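Local atomic coordinates of aldehyde dehydrogenase (Burkholderia vietnamiensis, PDB entry 5KF0), a protein that probably oxidises aldehydes to carboxylic acids with NAD(P)+ as electron acceptor, and binds NADPH. Residues P239-G242 and W243-E247; E465-R468 and Y469-D473. All coordinates share one frame; numbering follows the deposited sequence.

Contacts 1 and 2 are turns of two separate helices, 239-248 and 467-473. Their centres lie 21 Å apart and their nearest atoms about 12 Å apart, so they do not touch. In contact 1, Pro-239, Val-241 and Leu-245 line the NADPH pocket, and the last two pack on Phe-235 of strand 232-236 in the cofactor-binding sheet. Contact 2 stands further off, though the side chain of Glu-465 comes within about 5 Å of NADPH and touches Ser-234 and Thr-236. Both contacts therefore lean on strand 232-236. Both also reach the second subunit, contact 1 through Trp-243 and Lys-246, contact 2 through Arg-468 and Tyr-469, among others.

Contact 1 (P239-G242 and W243-E247); sequences PAVG and WALKE. With NDP (NADPH dihydro-nicotinamide-adenine-dinucleotide phosphate), chain E.
Trp-243 N donates to Pro-239 O over 3.1 Å in an almost straight bond, 177° at the hydrogen. Leu-245 N to Val-241 O follows at 2.9 Å, and Lys-246 N to Gly-242 O closes the next turn. These are the i to i+4 bonds of the first turns of helix 239-248. The polar ends of two side chains leave the helix: Trp-243 NE1 bonds to Asp-459 O, and Lys-246 NZ to Gly-250 O and Lys-252 O of the second subunit. Lys-251 of that subunit makes a cation-pi contact with the indole.

The packing divides between two sides. The Trp-243 ring lies obliquely by the Pro-239 carbonyl, its CD1 3.2 Å from Pro-239 O and 4.2 Å from Pro-239 CB. On the cofactor side, Val-241 CG1 meets Leu-245 CD1 at 3.9 Å. Val-241 chi1 of 170° sets CG1 opposite the backbone N, and this methyl lies over one face of the adenine, 3.4 Å from N7A of NADPH. Leu-245 CD2 stands above the same side, by the rim, 3.8 Å from N6A. Pro-239 CD approaches O3D of the nicotinamide ribose at 3.5 Å.

Helix 239-248 is the crossover helix of a beta-alpha-beta unit in the Rossmann-like domain. Val-241 and Leu-245 give one adenine face an apolar cover, while Lys-246, and Trp-243 through Lys-251, tie the helix to the second subunit.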
# COMPACT_ATOMS: atom_id res chain seq x y z
N PRO A 239 24.59 22.81 -1.72
CA PRO A 239 23.93 23.16 -0.45
C PRO A 239 23.91 24.65 -0.19
O PRO A 239 22.88 25.17 0.27
CB PRO A 239 24.78 22.42 0.61
CG PRO A 239 25.48 21.33 -0.12
CD PRO A 239 25.58 21.72 -1.58
N ALA A 240 25.01 25.37 -0.47
CA ALA A 240 25.04 26.80 -0.18
C ALA A 240 23.94 27.53 -0.92
O ALA A 240 23.33 28.46 -0.38
CB ALA A 240 26.40 27.39 -0.54
N VAL A 241 23.66 27.13 -2.16
CA VAL A 241 22.59 27.77 -2.92
C VAL A 241 21.23 27.29 -2.44
O VAL A 241 20.31 28.10 -2.22
CB VAL A 241 22.77 27.51 -4.43
CG1 VAL A 241 21.53 27.96 -5.20
CG2 VAL A 241 24.02 28.23 -4.94
N GLY A 242 21.06 25.97 -2.30
CA GLY A 242 19.75 25.41 -2.00
C GLY A 242 19.15 25.96 -0.72
O GLY A 242 17.97 26.32 -0.68
N TRP A 243 19.93 26.01 0.36
CA TRP A 243 19.38 26.50 1.62
C TRP A 243 19.07 27.99 1.55
O TRP A 243 18.13 28.46 2.20
CB TRP A 243 20.34 26.19 2.77
CG TRP A 243 20.46 24.70 3.02
CD1 TRP A 243 21.59 23.94 2.90
CD2 TRP A 243 19.41 23.81 3.41
NE1 TRP A 243 21.30 22.62 3.19
CE2 TRP A 243 19.98 22.52 3.52
CE3 TRP A 243 18.05 23.98 3.70
CZ2 TRP A 243 19.22 21.39 3.89
CZ3 TRP A 243 17.30 22.87 4.07
CH2 TRP A 243 17.89 21.59 4.17
N ALA A 244 19.83 28.74 0.75
CA ALA A 244 19.54 30.16 0.56
C ALA A 244 18.24 30.36 -0.21
O ALA A 244 17.46 31.27 0.10
CB ALA A 244 20.71 30.83 -0.17
N LEU A 245 17.99 29.52 -1.22
CA LEU A 245 16.76 29.66 -2.00
C LEU A 245 15.54 29.30 -1.15
O LEU A 245 14.49 29.94 -1.28
CB LEU A 245 16.81 28.80 -3.26
CG LEU A 245 17.88 29.23 -4.27
CD1 LEU A 245 17.71 28.46 -5.57
CD2 LEU A 245 17.84 30.74 -4.53
N LYS A 246 15.66 28.30 -0.27
CA LYS A 246 14.55 27.98 0.63
C LYS A 246 14.11 29.21 1.42
O LYS A 246 12.90 29.45 1.58
CB LYS A 246 14.94 26.84 1.57
CG LYS A 246 13.82 26.37 2.52
CD LYS A 246 14.30 25.21 3.39
CE LYS A 246 13.18 24.55 4.21
NZ LYS A 246 12.63 25.40 5.29
N GLU A 247 15.07 30.01 1.89
CA GLU A 247 14.73 31.20 2.67
C GLU A 247 13.97 32.24 1.86
O GLU A 247 13.25 33.06 2.44
CB GLU A 247 16.00 31.85 3.22
CG GLU A 247 16.80 30.99 4.18
CD GLU A 247 18.00 31.72 4.75
OE1 GLU A 247 18.53 32.62 4.06
OE2 GLU A 247 18.40 31.41 5.89
PA NDP E . 25.14 25.15 -8.24
O1A NDP E . 24.48 25.27 -6.91
O2A NDP E . 26.34 26.08 -8.39
O5B NDP E . 24.13 25.42 -9.44
C5B NDP E . 23.00 24.52 -9.57
C4B NDP E . 21.90 25.23 -10.32
O4B NDP E . 21.37 26.30 -9.50
C3B NDP E . 22.34 25.89 -11.64
O3B NDP E . 21.28 25.83 -12.59
C2B NDP E . 22.57 27.33 -11.20
O2B NDP E . 22.45 28.31 -12.26
C1B NDP E . 21.39 27.49 -10.26
N9A NDP E . 21.49 28.63 -9.35
C8A NDP E . 22.54 29.00 -8.56
N7A NDP E . 22.30 30.04 -7.80
C5A NDP E . 20.99 30.38 -8.12
C6A NDP E . 20.13 31.40 -7.66
N6A NDP E . 20.48 32.32 -6.75
N1A NDP E . 18.88 31.44 -8.17
C2A NDP E . 18.53 30.54 -9.09
N3A NDP E . 19.25 29.54 -9.61
C4A NDP E . 20.48 29.52 -9.08
O3 NDP E . 25.60 23.64 -8.46
PN NDP E . 26.43 22.92 -9.60
O1N NDP E . 25.78 23.14 -10.92
O2N NDP E . 27.86 23.39 -9.48
O5D NDP E . 26.34 21.38 -9.24
C5D NDP E . 27.11 20.72 -8.23
C4D NDP E . 26.29 20.64 -6.96
O4D NDP E . 25.06 19.92 -7.22
C3D NDP E . 27.01 19.89 -5.84
O3D NDP E . 26.86 20.51 -4.57
C2D NDP E . 26.35 18.51 -5.90
O2D NDP E . 26.42 17.72 -4.72
C1D NDP E . 24.92 18.89 -6.25
N1N NDP E . 24.26 17.72 -6.81
C2N NDP E . 23.18 17.14 -6.19
C3N NDP E . 22.64 15.97 -6.59
C7N NDP E . 21.42 15.39 -5.97
O7N NDP E . 20.66 14.74 -6.69
N7N NDP E . 21.23 15.54 -4.66
C4N NDP E . 23.30 15.20 -7.68
C5N NDP E . 24.22 16.06 -8.47
C6N NDP E . 24.69 17.19 -7.99
P2B NDP E . 23.75 28.70 -13.20
O1X NDP E . 24.85 27.76 -12.87
O2X NDP E . 23.19 28.63 -14.59
O3X NDP E . 24.09 30.13 -12.86

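Contact 2 (E465-R468 and Y469-D473); sequences EGIR and YAIED
Arg-468 and Tyr-469 are sequence neighbours whose side chains run alongside each other in the same direction. Arg-468 CB sits over the centre of the tyrosine ring, 4.0 Å from the centroid, a CH-pi contact. Farther out, Tyr-469 OH lies over one face of the guanidinium, offset toward its rim and 3.4 Å from Arg-468 NH1. The two planes are turned 36° apart, and this NH1 to OH approach is not a hydrogen bond. A bend at chi3 (48°) in the arginine chain helps bring the guanidinium beside the phenol. Arg-468 NH2 forms a salt bridge with Glu-130 of the second subunit, where Leu-132 packs on both side chains. A second salt bridge, just before the helix, joins Glu-465 to Lys-171.

The backbone bonds start helix 467-473. Gly-466, the N-cap residue, uses its carbonyl O twice: Ala-470 N donates at 2.9 Å, nearly straight at 166° about the hydrogen, and Tyr-469 N adds a weak bond. Ile-471 N binds Ile-467 O at 2.9 Å, and Glu-472 N binds Arg-468 O at 3.2 Å. Gly-466 has a positive phi, a conformation that suits glycine.

Apolar contact comes from the isoleucines. Ile-467 CG2 touches Ile-471 CD1 at 3.8 Å as the two side chains cross at a slant. Both also pack on Pro-174 of helix 164-178, and Ile-467 further meets Thr-116 and Val-119 of helix 103-123.

The short helix has two chemical sides. Its isoleucines are buried against neighbouring helices, while the arginine, lying along the tyrosine, carries positive charge to a carboxylate across the subunit boundary.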
# COMPACT_ATOMS: atom_id res chain seq x y z
N GLU A 465 13.69 12.36 -4.33
CA GLU A 465 13.36 12.10 -5.72
C GLU A 465 13.39 10.59 -5.95
O GLU A 465 13.42 9.80 -4.99
CB GLU A 465 14.29 12.89 -6.66
CG GLU A 465 13.90 14.37 -6.67
CD GLU A 465 14.66 15.21 -7.67
OE1 GLU A 465 15.75 14.78 -8.11
OE2 GLU A 465 14.18 16.31 -8.00
N GLY A 466 13.35 10.18 -7.22
CA GLY A 466 12.83 8.86 -7.56
C GLY A 466 11.37 9.04 -7.91
O GLY A 466 10.66 9.76 -7.21
N ILE A 467 10.90 8.42 -9.00
CA ILE A 467 9.68 8.88 -9.66
C ILE A 467 8.49 8.91 -8.70
O ILE A 467 7.76 9.91 -8.63
CB ILE A 467 9.36 8.01 -10.88
CG1 ILE A 467 10.45 8.17 -11.95
CG2 ILE A 467 7.96 8.38 -11.42
CD1 ILE A 467 10.71 9.61 -12.39
N ARG A 468 8.24 7.81 -7.98
CA ARG A 468 7.09 7.78 -7.06
C ARG A 468 7.12 8.93 -6.07
O ARG A 468 6.08 9.51 -5.75
CB ARG A 468 7.08 6.46 -6.27
CG ARG A 468 6.67 5.25 -7.06
CD ARG A 468 6.87 3.99 -6.22
NE ARG A 468 6.28 4.15 -4.89
CZ ARG A 468 6.48 3.31 -3.88
NH1 ARG A 468 7.25 2.24 -4.05
NH2 ARG A 468 5.92 3.53 -2.70
N TYR A 469 8.31 9.26 -5.57
CA TYR A 469 8.44 10.23 -4.49
C TYR A 469 8.34 11.65 -5.02
O TYR A 469 7.75 12.52 -4.38
CB TYR A 469 9.75 9.93 -3.74
CG TYR A 469 9.82 8.43 -3.56
CD1 TYR A 469 10.62 7.64 -4.39
CD2 TYR A 469 9.00 7.79 -2.64
CE1 TYR A 469 10.61 6.25 -4.28
CE2 TYR A 469 8.99 6.41 -2.53
CZ TYR A 469 9.80 5.65 -3.33
OH TYR A 469 9.78 4.28 -3.21
N ALA A 470 8.85 11.87 -6.24
CA ALA A 470 8.66 13.16 -6.89
C ALA A 470 7.19 13.40 -7.21
O ALA A 470 6.69 14.52 -7.03
CB ALA A 470 9.52 13.21 -8.15
N ILE A 471 6.47 12.38 -7.67
CA ILE A 471 5.03 12.52 -7.94
C ILE A 471 4.29 12.94 -6.67
O ILE A 471 3.40 13.79 -6.71
CB ILE A 471 4.46 11.22 -8.52
CG1 ILE A 471 4.94 11.02 -9.96
CG2 ILE A 471 2.91 11.24 -8.50
CD1 ILE A 471 4.53 9.66 -10.56
N GLU A 472 4.66 12.36 -5.52
CA GLU A 472 4.03 12.76 -4.26
C GLU A 472 4.23 14.24 -3.99
O GLU A 472 3.29 14.94 -3.59
CB GLU A 472 4.57 11.92 -3.10
CG GLU A 472 3.80 12.17 -1.82
CD GLU A 472 4.36 11.44 -0.62
OE1 GLU A 472 5.42 10.80 -0.74
OE2 GLU A 472 3.71 11.52 0.45
N ASP A 473 5.45 14.76 -4.20
CA ASP A 473 5.69 16.17 -3.94
C ASP A 473 5.02 17.07 -4.96
O ASP A 473 4.70 18.22 -4.65
CB ASP A 473 7.19 16.46 -3.91
CG ASP A 473 7.85 16.00 -2.63
OD1 ASP A 473 7.17 15.94 -1.60
OD2 ASP A 473 9.06 15.70 -2.67